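Local coordinates for ribosomal-protein-serine acetyltransferase, putative (Vibrio cholerae O1 biovar eltor, PDB 2FCK) that probably transfers an acetyl group to the N-terminal serine or alanine of a protein substrate, as a putative ribosomal-protein acetyltransferase of the GNAT family, at residues E26-C31 and G102-D107; V87-F92 and L124-R129; E117-L122 and L151-N156; P162-Y167 and G174-L179. All coordinates share one frame; numbering follows the deposited sequence. Where two conformers were deposited one is given.

Contact 1 (E26-C31 and G102-D107); sequences EELVQC and GYWIGD. With NO3 (nitrate ion), chain C.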
loop_
_atom_site.group_PDB
_atom_site.type_symbol
_atom_site.label_atom_id
_atom_site.label_comp_id
_atom_site.label_asym_id
_atom_site.label_seq_id
_atom_site.Cartn_x
_atom_site.Cartn_y
_atom_site.Cartn_z
ATOM N N GLU A 26 0.272 -31.306 -6.511
ATOM C CA GLU A 26 1.249 -32.265 -6.015
ATOM C C GLU A 26 2.647 -31.641 -5.885
ATOM O O GLU A 26 3.323 -31.848 -4.865
ATOM C CB GLU A 26 1.232 -33.527 -6.887
ATOM C CG GLU A 26 2.522 -34.338 -6.964
ATOM C CD GLU A 26 2.330 -35.686 -7.686
ATOM O OE1 GLU A 26 3.060 -35.939 -8.677
ATOM O OE2 GLU A 26 1.435 -36.463 -7.263
ATOM N N GLU A 27 3.059 -30.898 -6.916
ATOM C CA GLU A 27 4.336 -30.203 -6.957
ATOM C C GLU A 27 4.455 -29.140 -5.852
ATOM O O GLU A 27 5.520 -28.943 -5.265
ATOM C CB GLU A 27 4.535 -29.553 -8.329
ATOM C CG GLU A 27 4.885 -30.548 -9.446
ATOM C CD GLU A 27 3.680 -31.231 -10.113
ATOM O OE1 GLU A 27 2.590 -31.364 -9.498
ATOM O OE2 GLU A 27 3.845 -31.661 -11.275
ATOM N N LEU A 28 3.349 -28.459 -5.569
ATOM C CA LEU A 28 3.338 -27.445 -4.511
ATOM C C LEU A 28 3.420 -28.118 -3.128
ATOM O O LEU A 28 4.107 -27.635 -2.227
ATOM C CB LEU A 28 2.082 -26.582 -4.629
ATOM C CG LEU A 28 1.924 -25.512 -3.529
ATOM C CD1 LEU A 28 3.125 -24.578 -3.491
ATOM C CD2 LEU A 28 0.621 -24.716 -3.712
ATOM N N VAL A 29 2.691 -29.217 -2.966
ATOM C CA VAL A 29 2.761 -30.017 -1.738
ATOM C C VAL A 29 4.194 -30.515 -1.480
ATOM O O VAL A 29 4.710 -30.301 -0.373
ATOM C CB VAL A 29 1.755 -31.193 -1.769
ATOM C CG1 VAL A 29 2.138 -32.277 -0.766
ATOM C CG2 VAL A 29 0.374 -30.667 -1.483
ATOM N N GLN A 30 4.837 -31.108 -2.488
ATOM C CA GLN A 30 6.250 -31.522 -2.401
ATOM C C GLN A 30 7.138 -30.370 -1.942
ATOM O O GLN A 30 7.996 -30.565 -1.084
ATOM C CB GLN A 30 6.812 -32.103 -3.710
ATOM C CG GLN A 30 8.385 -32.278 -3.728
ATOM C CD GLN A 30 8.972 -32.966 -4.969
ATOM O OE1 GLN A 30 8.397 -33.916 -5.472
ATOM N NE2 GLN A 30 10.146 -32.498 -5.438
ATOM N N CYS A 31 6.928 -29.184 -2.506
ATOM C CA CYS A 31 7.801 -28.058 -2.215
ATOM C C CYS A 31 7.769 -27.690 -0.722
ATOM O O CYS A 31 8.807 -27.367 -0.135
ATOM C CB CYS A 31 7.457 -26.860 -3.098
ATOM S SG CYS A 31 8.574 -25.465 -2.935
ATOM N N GLY A 102 6.519 -10.172 -2.051
ATOM C CA GLY A 102 6.736 -11.239 -1.100
ATOM C C GLY A 102 7.383 -12.383 -1.847
ATOM O O GLY A 102 7.441 -12.378 -3.079
ATOM N N TYR A 103 7.896 -13.350 -1.108
ATOM C CA TYR A 103 8.545 -14.495 -1.723
ATOM C C TYR A 103 8.820 -15.577 -0.676
ATOM O O TYR A 103 8.830 -15.293 0.543
ATOM C CB TYR A 103 9.918 -14.124 -2.395
ATOM C CG TYR A 103 10.771 -13.283 -1.434
ATOM C CD1 TYR A 103 11.629 -13.895 -0.534
ATOM C CD2 TYR A 103 10.657 -11.902 -1.430
ATOM C CE1 TYR A 103 12.404 -13.095 0.396
ATOM C CE2 TYR A 103 11.406 -11.096 -0.526
ATOM C CZ TYR A 103 12.253 -11.703 0.369
ATOM O OH TYR A 103 12.998 -10.900 1.232
ATOM N N TRP A 104 9.057 -16.787 -1.157
ATOM C CA TRP A 104 9.555 -17.835 -0.276
ATOM C C TRP A 104 10.293 -18.811 -1.163
ATOM O O TRP A 104 9.861 -19.122 -2.246
ATOM C CB TRP A 104 8.439 -18.478 0.564
ATOM C CG TRP A 104 7.210 -18.921 -0.155
ATOM C CD1 TRP A 104 6.048 -18.256 -0.272
ATOM C CD2 TRP A 104 7.044 -20.171 -0.835
ATOM N NE1 TRP A 104 5.136 -19.022 -0.987
ATOM C CE2 TRP A 104 5.728 -20.201 -1.338
ATOM C CE3 TRP A 104 7.881 -21.274 -1.045
ATOM C CZ2 TRP A 104 5.226 -21.300 -2.057
ATOM C CZ3 TRP A 104 7.389 -22.368 -1.742
ATOM C CH2 TRP A 104 6.073 -22.364 -2.251
ATOM N N ILE A 105 11.487 -19.217 -0.738
ATOM C CA ILE A 105 12.287 -20.075 -1.592
ATOM C C ILE A 105 12.801 -21.207 -0.700
ATOM O O ILE A 105 13.207 -20.948 0.434
ATOM C CB ILE A 105 13.537 -19.325 -2.197
ATOM C CG1 ILE A 105 13.117 -18.063 -2.981
ATOM C CG2 ILE A 105 14.387 -20.270 -3.057
ATOM C CD1 ILE A 105 12.475 -18.372 -4.331
ATOM N N GLY A 106 12.737 -22.428 -1.224
ATOM C CA GLY A 106 13.186 -23.596 -0.487
ATOM C C GLY A 106 14.669 -23.479 -0.210
ATOM O O GLY A 106 15.450 -23.051 -1.068
ATOM N N ASP A 107 15.012 -23.856 1.023
ATOM C CA ASP A 107 16.311 -23.864 1.624
ATOM C C ASP A 107 17.433 -24.335 0.629
ATOM O O ASP A 107 18.436 -23.632 0.414
ATOM C CB ASP A 107 16.185 -24.730 2.931
ATOM C CG ASP A 107 14.759 -24.563 3.675
ATOM O OD1 ASP A 107 14.685 -24.602 4.945
ATOM O OD2 ASP A 107 13.685 -24.381 3.028
HETATM N N NO3 C . 12.901 -17.147 1.582
HETATM O O1 NO3 C . 12.325 -18.380 1.861
HETATM O O2 NO3 C . 12.386 -16.015 2.182
HETATM O O3 NO3 C . 13.968 -17.014 0.708
#
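W104 reaches from the end of strand 98-105 to helix 25-33, where L28 and C31, one helical turn apart, receive the far rim of its indole. The side chain can be followed outward. Its CB lies near O1 of a nitrate ion (4.1 Å); chi1 of 49° then sends the indole lengthwise toward the helix. The benzo part does the touching. CH2 meets L28 CD1 at 3.9 Å, with CZ2 close behind on the same methyl, and this pair carries the contact; L28 and the indole cross at about a right angle. In the conformer of C31 given here, one of two modelled, SG lies 3.5 Å from CZ3 and in the ring plane, 88° off the ring normal. That edge-on sulfur-aromatic contact is therefore less certain. M86, L38 and V42 add to the packing of the indole. On the strand backbone, I105 N donates an almost straight hydrogen bond of 2.9 Å to O1 of the nitrate (175°), whose O2 lies at the edge of the Y103 ring. The ion probably comes from the crystallisation liquor. The arrangement is that of an alpha/beta fold, here the GNAT acetyltransferase domain, in which an early helix packs through apolar side chains against the central sheet.

Contact 2 (V87-F92 and L124-R129); sequences VAINEF and LFCFER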
loop_
_atom_site.group_PDB
_atom_site.type_symbol
_atom_site.label_atom_id
_atom_site.label_comp_id
_atom_site.label_asym_id
_atom_site.label_seq_id
_atom_site.Cartn_x
_atom_site.Cartn_y
_atom_site.Cartn_z
ATOM N N VAL A 87 7.684 -16.051 -5.999
ATOM C CA VAL A 87 7.901 -14.620 -5.814
ATOM C C VAL A 87 6.600 -13.954 -6.228
ATOM O O VAL A 87 5.934 -14.415 -7.175
ATOM C CB VAL A 87 9.121 -14.079 -6.637
ATOM C CG1 VAL A 87 10.471 -14.676 -6.094
ATOM C CG2 VAL A 87 8.924 -14.300 -8.179
ATOM N N ALA A 88 6.219 -12.913 -5.502
ATOM C CA ALA A 88 4.919 -12.302 -5.793
ATOM C C ALA A 88 4.922 -10.811 -5.717
ATOM O O ALA A 88 5.580 -10.244 -4.833
ATOM C CB ALA A 88 3.872 -12.850 -4.835
ATOM N N ILE A 89 4.094 -10.188 -6.562
ATOM C CA ILE A 89 3.636 -8.820 -6.262
ATOM C C ILE A 89 2.349 -9.011 -5.458
ATOM O O ILE A 89 1.333 -9.519 -5.982
ATOM C CB ILE A 89 3.320 -7.987 -7.529
ATOM C CG1 ILE A 89 4.543 -7.887 -8.448
ATOM C CG2 ILE A 89 2.897 -6.552 -7.127
ATOM C CD1 ILE A 89 4.238 -7.471 -9.877
ATOM N N ASN A 90 2.412 -8.653 -4.182
ATOM C CA ASN A 90 1.277 -8.880 -3.321
ATOM C C ASN A 90 0.210 -7.830 -3.479
ATOM O O ASN A 90 -0.965 -8.170 -3.393
ATOM C CB ASN A 90 1.703 -8.881 -1.855
ATOM C CG ASN A 90 2.498 -10.055 -1.477
ATOM O OD1 ASN A 90 2.261 -11.163 -1.953
ATOM N ND2 ASN A 90 3.456 -9.843 -0.562
ATOM N N GLU A 91 0.608 -6.558 -3.609
ATOM C CA GLU A 91 -0.323 -5.411 -3.694
ATOM C C GLU A 91 0.304 -4.257 -4.453
ATOM O O GLU A 91 1.456 -3.883 -4.181
ATOM C CB GLU A 91 -0.682 -4.915 -2.277
ATOM C CG GLU A 91 -1.423 -3.550 -2.203
ATOM C CD GLU A 91 -2.952 -3.696 -2.133
ATOM O OE1 GLU A 91 -3.703 -2.880 -2.743
ATOM O OE2 GLU A 91 -3.380 -4.618 -1.392
ATOM N N PHE A 92 -0.477 -3.658 -5.352
ATOM C CA PHE A 92 -0.063 -2.432 -6.015
ATOM C C PHE A 92 -0.562 -1.236 -5.188
ATOM O O PHE A 92 -1.674 -1.260 -4.692
ATOM C CB PHE A 92 -0.651 -2.350 -7.423
ATOM C CG PHE A 92 -0.024 -3.355 -8.373
ATOM C CD1 PHE A 92 -0.672 -4.550 -8.669
ATOM C CD2 PHE A 92 1.204 -3.076 -8.944
ATOM C CE1 PHE A 92 -0.066 -5.490 -9.573
ATOM C CE2 PHE A 92 1.801 -4.014 -9.860
ATOM C CZ PHE A 92 1.136 -5.188 -10.156
ATOM N N LEU A 124 13.179 -6.285 -11.520
ATOM C CA LEU A 124 13.421 -5.665 -12.823
ATOM C C LEU A 124 12.139 -5.507 -13.634
ATOM O O LEU A 124 11.939 -4.479 -14.274
ATOM C CB LEU A 124 14.461 -6.444 -13.628
ATOM C CG LEU A 124 15.852 -6.380 -12.996
ATOM C CD1 LEU A 124 16.820 -7.337 -13.779
ATOM C CD2 LEU A 124 16.384 -4.926 -12.877
ATOM N N PHE A 125 11.272 -6.508 -13.582
ATOM C CA PHE A 125 9.966 -6.395 -14.242
ATOM C C PHE A 125 9.197 -5.196 -13.695
ATOM O O PHE A 125 8.650 -4.375 -14.458
ATOM C CB PHE A 125 9.215 -7.713 -14.065
ATOM C CG PHE A 125 7.760 -7.642 -14.419
ATOM C CD1 PHE A 125 7.359 -7.604 -15.743
ATOM C CD2 PHE A 125 6.814 -7.636 -13.409
ATOM C CE1 PHE A 125 5.984 -7.551 -16.072
ATOM C CE2 PHE A 125 5.457 -7.559 -13.710
ATOM C CZ PHE A 125 5.054 -7.518 -15.040
ATOM N N CYS A 126 9.185 -5.064 -12.362
ATOM C CA CYS A 126 8.470 -3.932 -11.730
ATOM C C CYS A 126 9.032 -2.567 -12.138
ATOM O O CYS A 126 8.260 -1.640 -12.430
ATOM C CB CYS A 126 8.508 -4.065 -10.225
ATOM S SG CYS A 126 7.487 -5.382 -9.581
ATOM N N PHE A 127 10.372 -2.450 -12.203
ATOM C CA PHE A 127 11.012 -1.129 -12.468
ATOM C C PHE A 127 11.049 -0.812 -13.986
ATOM O O PHE A 127 10.739 0.308 -14.415
ATOM C CB PHE A 127 12.446 -1.053 -11.884
ATOM C CG PHE A 127 12.516 -0.954 -10.378
ATOM C CD1 PHE A 127 11.497 -0.329 -9.629
ATOM C CD2 PHE A 127 13.671 -1.361 -9.708
ATOM C CE1 PHE A 127 11.623 -0.208 -8.264
ATOM C CE2 PHE A 127 13.785 -1.222 -8.332
ATOM C CZ PHE A 127 12.767 -0.639 -7.613
ATOM N N GLU A 128 11.468 -1.798 -14.772
ATOM C CA GLU A 128 11.629 -1.604 -16.223
ATOM C C GLU A 128 10.304 -1.580 -16.941
ATOM O O GLU A 128 10.039 -0.663 -17.706
ATOM C CB GLU A 128 12.534 -2.695 -16.824
ATOM C CG GLU A 128 13.909 -2.723 -16.220
ATOM C CD GLU A 128 14.669 -1.425 -16.419
ATOM O OE1 GLU A 128 14.574 -0.823 -17.512
ATOM O OE2 GLU A 128 15.359 -1.006 -15.472
ATOM N N ARG A 129 9.486 -2.601 -16.710
ATOM C CA ARG A 129 8.265 -2.821 -17.459
ATOM C C ARG A 129 7.101 -2.046 -16.851
ATOM O O ARG A 129 6.392 -1.308 -17.567
ATOM C CB ARG A 129 7.941 -4.300 -17.497
ATOM C CG ARG A 129 6.643 -4.633 -18.172
ATOM C CD ARG A 129 6.696 -5.906 -19.019
ATOM N NE ARG A 129 5.356 -6.219 -19.537
ATOM C CZ ARG A 129 5.090 -7.184 -20.410
ATOM N NH1 ARG A 129 6.073 -7.945 -20.894
ATOM N NH2 ARG A 129 3.837 -7.382 -20.803
#
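I89 and C126 have the nearest CA atoms, 8.8 Å apart, a spacing that side chains alone bridge between strand 83-93 and helix 114-129. I89 points at the helix and does so with one branch. Its CG1 stands anti to the carbonyl carbon (chi1 -58°), and the extended chain beyond carries CD1 to the helix surface. There the methyl meets two neighbours in sequence: C126 SG at 3.9 Å and F125 CE2 at 4.0 Å. It approaches the phenyl ring at its edge, near the ring plane, the two side chains roughly perpendicular. The other branch serves the strand itself, CG2 lying 3.7 Å above one face of the F92 ring, toward its rim. All three touching residues are buried, and the contact is wholly apolar. L122, one turn earlier on the helix, also packs on I89, while A99 and L101 of strand 98-105 and Y71 of strand 71-77 flank I89 within the sheet that helix 114-129 covers.

Contact 3 (E117-L122 and L151-N156); sequences EALTAL and LRCGAN. With NO3 (nitrate ion), chain D.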
loop_
_atom_site.group_PDB
_atom_site.type_symbol
_atom_site.label_atom_id
_atom_site.label_comp_id
_atom_site.label_asym_id
_atom_site.label_seq_id
_atom_site.Cartn_x
_atom_site.Cartn_y
_atom_site.Cartn_z
ATOM N N GLU A 117 18.055 -14.896 -8.218
ATOM C CA GLU A 117 17.727 -14.844 -9.634
ATOM C C GLU A 117 16.212 -14.570 -9.824
ATOM O O GLU A 117 15.829 -13.718 -10.617
ATOM C CB GLU A 117 18.135 -16.169 -10.321
ATOM C CG GLU A 117 17.914 -16.194 -11.832
ATOM C CD GLU A 117 18.505 -17.451 -12.448
ATOM O OE1 GLU A 117 19.483 -17.993 -11.892
ATOM O OE2 GLU A 117 17.997 -17.922 -13.475
ATOM N N ALA A 118 15.352 -15.286 -9.099
ATOM C CA ALA A 118 13.910 -15.101 -9.228
ATOM C C ALA A 118 13.452 -13.705 -8.729
ATOM O O ALA A 118 12.660 -13.006 -9.381
ATOM C CB ALA A 118 13.189 -16.204 -8.443
ATOM N N LEU A 119 13.936 -13.310 -7.550
ATOM C CA LEU A 119 13.462 -12.050 -6.989
ATOM C C LEU A 119 13.989 -10.864 -7.797
ATOM O O LEU A 119 13.269 -9.887 -8.046
ATOM C CB LEU A 119 13.805 -11.946 -5.478
ATOM C CG LEU A 119 13.303 -10.722 -4.738
ATOM C CD1 LEU A 119 11.799 -10.694 -4.805
ATOM C CD2 LEU A 119 13.766 -10.797 -3.255
ATOM N N THR A 120 15.241 -10.971 -8.277
ATOM C CA THR A 120 15.769 -9.894 -9.117
ATOM C C THR A 120 14.962 -9.774 -10.427
ATOM O O THR A 120 14.671 -8.655 -10.872
ATOM C CB THR A 120 17.272 -10.139 -9.435
ATOM O OG1 THR A 120 18.018 -10.034 -8.197
ATOM C CG2 THR A 120 17.811 -9.110 -10.450
ATOM N N ALA A 121 14.554 -10.918 -10.995
ATOM C CA ALA A 121 13.722 -10.903 -12.227
ATOM C C ALA A 121 12.435 -10.114 -11.968
ATOM O O ALA A 121 12.033 -9.232 -12.769
ATOM C CB ALA A 121 13.413 -12.337 -12.650
ATOM N N LEU A 122 11.856 -10.355 -10.785
ATOM C CA LEU A 122 10.582 -9.704 -10.483
ATOM C C LEU A 122 10.796 -8.206 -10.257
ATOM O O LEU A 122 10.019 -7.361 -10.708
ATOM C CB LEU A 122 9.925 -10.376 -9.268
ATOM C CG LEU A 122 8.547 -9.787 -8.902
ATOM C CD1 LEU A 122 7.557 -9.957 -10.073
ATOM C CD2 LEU A 122 7.982 -10.409 -7.601
ATOM N N LEU A 151 18.335 -8.297 1.338
ATOM C CA LEU A 151 19.575 -7.547 1.269
ATOM C C LEU A 151 20.446 -7.964 0.082
ATOM O O LEU A 151 21.053 -7.110 -0.568
ATOM C CB LEU A 151 20.346 -7.706 2.574
ATOM C CG LEU A 151 19.605 -7.119 3.765
ATOM C CD1 LEU A 151 20.354 -7.464 5.081
ATOM C CD2 LEU A 151 19.443 -5.577 3.640
ATOM N N ARG A 152 20.469 -9.264 -0.209
ATOM C CA ARG A 152 21.259 -9.798 -1.319
ATOM C C ARG A 152 20.780 -9.205 -2.656
ATOM O O ARG A 152 21.596 -9.044 -3.590
ATOM C CB ARG A 152 21.164 -11.324 -1.296
ATOM C CG ARG A 152 22.266 -12.091 -1.968
ATOM C CD ARG A 152 22.678 -13.338 -1.104
ATOM N NE ARG A 152 21.542 -14.228 -0.870
ATOM C CZ ARG A 152 21.117 -14.664 0.320
ATOM N NH1 ARG A 152 20.070 -15.455 0.362
ATOM N NH2 ARG A 152 21.760 -14.370 1.456
ATOM N N CYS A 153 19.477 -8.920 -2.755
ATOM C CA CYS A 153 18.896 -8.300 -3.971
ATOM C C CYS A 153 18.972 -6.766 -3.992
ATOM O O CYS A 153 18.463 -6.143 -4.918
ATOM C CB CYS A 153 17.454 -8.762 -4.211
ATOM S SG CYS A 153 17.341 -10.527 -4.441
ATOM N N GLY A 154 19.659 -6.185 -3.002
ATOM C CA GLY A 154 19.959 -4.745 -2.981
ATOM C C GLY A 154 18.944 -3.919 -2.222
ATOM O O GLY A 154 18.894 -2.680 -2.356
ATOM N N ALA A 155 18.134 -4.582 -1.405
ATOM C CA ALA A 155 17.116 -3.834 -0.652
ATOM C C ALA A 155 17.766 -3.125 0.501
ATOM O O ALA A 155 18.864 -3.501 0.943
ATOM C CB ALA A 155 15.950 -4.735 -0.177
ATOM N N ASN A 156 17.109 -2.057 0.946
ATOM C CA ASN A 156 17.600 -1.321 2.096
ATOM C C ASN A 156 16.641 -1.487 3.256
ATOM O O ASN A 156 15.444 -1.272 3.110
ATOM C CB ASN A 156 17.739 0.155 1.741
ATOM C CG ASN A 156 18.851 0.389 0.718
ATOM O OD1 ASN A 156 19.972 -0.120 0.850
ATOM N ND2 ASN A 156 18.528 1.138 -0.328
HETATM N N NO3 D . 19.546 -16.785 -2.920
HETATM O O1 NO3 D . 18.578 -17.315 -2.097
HETATM O O2 NO3 D . 20.524 -15.918 -2.506
HETATM O O3 NO3 D . 19.546 -17.085 -4.241
HETATM O O HOH W 1 18.174 -7.279 -7.350
#
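L119 and T120, successive residues of helix 114-129, meet the sulfur of C153 just beyond helix 144-152. L119 comes first and points toward 151-156; with CG anti to the backbone N (chi1 -177°), it lays its CB, CG and CD2 alongside C153 SG, CD2 being nearest at 3.8 Å. T120 follows, partly exposed. Its OG1 also lies 3.8 Å from C153 SG, but its polar bonds go to K116 O, one turn back, and to a water that donates to OG1 (2.9 Å) and to C153 O (2.7 Å) and so bridges the two segments. Within 151-156, R152 NE donates to O2 of a nitrate ion at 2.6 Å, and K116 N binds the same ion, which is probably from the crystallisation liquor. Helix 144-152, which C153 follows, ends in a Schellman motif: G154, at positive phi, is the C-prime residue, with A155 N bonded to A150 O and G154 N to L151 O.

Contact 4 (P162-Y167 and G174-L179); sequences PNRFLY and GIVFSL. With NO3 (nitrate ion), chain G.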
loop_
_atom_site.group_PDB
_atom_site.type_symbol
_atom_site.label_atom_id
_atom_site.label_comp_id
_atom_site.label_asym_id
_atom_site.label_seq_id
_atom_site.Cartn_x
_atom_site.Cartn_y
_atom_site.Cartn_z
ATOM N N PRO A 162 5.073 -1.980 13.551
ATOM C CA PRO A 162 4.001 -2.778 14.174
ATOM C C PRO A 162 2.791 -2.982 13.248
ATOM O O PRO A 162 2.513 -2.141 12.363
ATOM C CB PRO A 162 3.608 -1.965 15.418
ATOM C CG PRO A 162 4.064 -0.593 15.152
ATOM C CD PRO A 162 5.318 -0.726 14.282
ATOM N N ASN A 163 2.125 -4.132 13.419
ATOM C CA ASN A 163 0.945 -4.502 12.630
ATOM C C ASN A 163 1.131 -4.380 11.124
ATOM O O ASN A 163 0.215 -4.055 10.356
ATOM C CB ASN A 163 -0.273 -3.646 13.097
ATOM C CG ASN A 163 -0.773 -3.977 14.489
ATOM O OD1 ASN A 163 -1.893 -3.509 14.873
ATOM N ND2 ASN A 163 0.010 -4.693 15.287
ATOM N N ARG A 164 2.348 -4.657 10.641
ATOM C CA ARG A 164 2.627 -4.413 9.244
ATOM C C ARG A 164 2.147 -5.511 8.245
ATOM O O ARG A 164 1.996 -5.268 7.054
ATOM C CB ARG A 164 4.136 -4.096 9.089
ATOM C CG ARG A 164 4.555 -3.724 7.702
ATOM C CD ARG A 164 3.972 -2.343 7.342
ATOM N NE ARG A 164 4.328 -2.039 5.977
ATOM C CZ ARG A 164 3.832 -2.627 4.906
ATOM N NH1 ARG A 164 2.918 -3.591 5.026
ATOM N NH2 ARG A 164 4.242 -2.267 3.712
ATOM N N PHE A 165 1.928 -6.747 8.712
ATOM C CA PHE A 165 1.419 -7.767 7.776
ATOM C C PHE A 165 0.488 -8.729 8.510
ATOM O O PHE A 165 0.465 -8.738 9.722
ATOM C CB PHE A 165 2.563 -8.529 7.034
ATOM C CG PHE A 165 3.378 -9.462 7.933
ATOM C CD1 PHE A 165 4.391 -8.966 8.770
ATOM C CD2 PHE A 165 3.123 -10.847 7.939
ATOM C CE1 PHE A 165 5.158 -9.828 9.598
ATOM C CE2 PHE A 165 3.872 -11.709 8.774
ATOM C CZ PHE A 165 4.882 -11.194 9.604
ATOM N N LEU A 166 -0.285 -9.515 7.755
ATOM C CA LEU A 166 -1.163 -10.512 8.379
ATOM C C LEU A 166 -0.570 -11.929 8.286
ATOM O O LEU A 166 -0.094 -12.322 7.222
ATOM C CB LEU A 166 -2.539 -10.497 7.709
ATOM C CG LEU A 166 -3.264 -9.144 7.694
ATOM C CD1 LEU A 166 -4.467 -9.177 6.736
ATOM C CD2 LEU A 166 -3.665 -8.789 9.134
ATOM N N TYR A 167 -0.606 -12.656 9.404
ATOM C CA TYR A 167 -0.420 -14.116 9.403
ATOM C C TYR A 167 -1.577 -14.811 10.107
ATOM O O TYR A 167 -1.800 -14.592 11.310
ATOM C CB TYR A 167 0.900 -14.532 10.041
ATOM C CG TYR A 167 1.147 -16.039 9.976
ATOM C CD1 TYR A 167 0.661 -16.893 10.979
ATOM C CD2 TYR A 167 1.851 -16.604 8.907
ATOM C CE1 TYR A 167 0.883 -18.259 10.923
ATOM C CE2 TYR A 167 2.069 -17.971 8.840
ATOM C CZ TYR A 167 1.581 -18.790 9.847
ATOM O OH TYR A 167 1.796 -20.155 9.783
ATOM N N GLY A 174 6.459 -6.279 11.306
ATOM C CA GLY A 174 7.342 -6.723 10.193
ATOM C C GLY A 174 8.420 -5.716 9.872
ATOM O O GLY A 174 8.289 -4.519 10.125
ATOM N N ILE A 175 9.546 -6.231 9.364
ATOM C CA ILE A 175 10.619 -5.359 8.939
ATOM C C ILE A 175 10.380 -4.966 7.486
ATOM O O ILE A 175 10.204 -5.814 6.603
ATOM C CB ILE A 175 11.985 -6.089 8.973
ATOM C CG1 ILE A 175 12.244 -6.720 10.346
ATOM C CG2 ILE A 175 13.048 -5.101 8.486
ATOM C CD1 ILE A 175 13.431 -7.762 10.367
ATOM N N VAL A 176 10.377 -3.666 7.245
ATOM C CA VAL A 176 10.184 -3.123 5.907
ATOM C C VAL A 176 11.533 -2.873 5.246
ATOM O O VAL A 176 12.377 -2.177 5.827
ATOM C CB VAL A 176 9.414 -1.770 6.030
ATOM C CG1 VAL A 176 9.311 -1.080 4.676
ATOM C CG2 VAL A 176 8.065 -2.036 6.707
ATOM N N PHE A 177 11.719 -3.469 4.063
ATOM C CA PHE A 177 12.859 -3.153 3.211
ATOM C C PHE A 177 12.325 -2.435 1.969
ATOM O O PHE A 177 11.215 -2.764 1.491
ATOM C CB PHE A 177 13.550 -4.450 2.750
ATOM C CG PHE A 177 14.160 -5.244 3.862
ATOM C CD1 PHE A 177 15.521 -5.172 4.127
ATOM C CD2 PHE A 177 13.344 -6.073 4.644
ATOM C CE1 PHE A 177 16.073 -5.925 5.157
ATOM C CE2 PHE A 177 13.858 -6.849 5.666
ATOM C CZ PHE A 177 15.262 -6.745 5.949
ATOM N N SER A 178 13.144 -1.558 1.378
ATOM C CA SER A 178 12.761 -0.893 0.149
ATOM C C SER A 178 13.770 -1.104 -0.971
ATOM O O SER A 178 14.954 -1.344 -0.735
ATOM C CB SER A 178 12.604 0.623 0.380
ATOM O OG SER A 178 13.886 1.199 0.559
ATOM N N LEU A 179 13.260 -0.987 -2.192
ATOM C CA LEU A 179 14.095 -0.906 -3.382
ATOM C C LEU A 179 13.605 0.288 -4.189
ATOM O O LEU A 179 12.383 0.478 -4.333
ATOM C CB LEU A 179 13.890 -2.176 -4.239
ATOM C CG LEU A 179 14.321 -3.482 -3.597
ATOM C CD1 LEU A 179 13.277 -4.562 -3.791
ATOM C CD2 LEU A 179 15.611 -3.877 -4.186
HETATM N N NO3 G . 2.493 -6.192 16.142
HETATM O O1 NO3 G . 1.836 -6.479 14.949
HETATM O O2 NO3 G . 2.296 -7.028 17.259
HETATM O O3 NO3 G . 3.331 -5.081 16.224
#
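G174 and V176 of strand 170-179 face R164 and F165 at the corner where strand 156-164 gives way to strand 166-167. The close part centres on G174. F165 turns the edge of its ring to the glycine, CE1 lying 3.8 Å from G174 CA in the ring plane; a chi1 of 70° brings the ring to this spot. On the neighbouring residue, R164 CB approaches G174 N at 3.9 Å. Further along, R164 runs across V176, its chain bent at chi2 (70°) and NE resting 3.8 Å from V176 CG2. Its NH2 goes on to a salt bridge with E136, and the guanidinium makes a cation-pi contact with F96 of the second subunit. The looser side is at P162 and N163, which point away from strand 170-179. N163 N instead donates to O1 of a nitrate ion at 2.8 Å (137°), and more weakly to O3, while P162 O accepts a hydrogen bond from R134 of the second subunit. R164 and F165 both face K172 in a classic beta bulge, and F165 pairs with K172 through backbone hydrogen bonding. Strand 170-179 thus runs between two antiparallel neighbours, with strand 156-164 along one edge and, along the other, strand 134-139, whose V138 packs on both R164 and F165.

In the fold
Contacts 1, 2 and 4 all reach the central sheet, and most of the residues that touch in them are buried; contact 3 joins two helical regions and is partly exposed, with a water between its segments. Contacts 2 and 3 share helix 114-129 and meet where L122 packs on V87 and A88. Contacts 1 and 2 sit on neighbouring antiparallel strands, tied by the G102 and A88 backbones, yet on opposite sides of the chain's centre. Sulfur recurs in the first three, at an indole edge (less certainly), an isoleucine methyl and a leucine. Contact 4 differs, with an arginine-valine crossing and a glycine packed against a phenylalanine edge, next to a bulge and beside the second subunit, which contact 2 also touches.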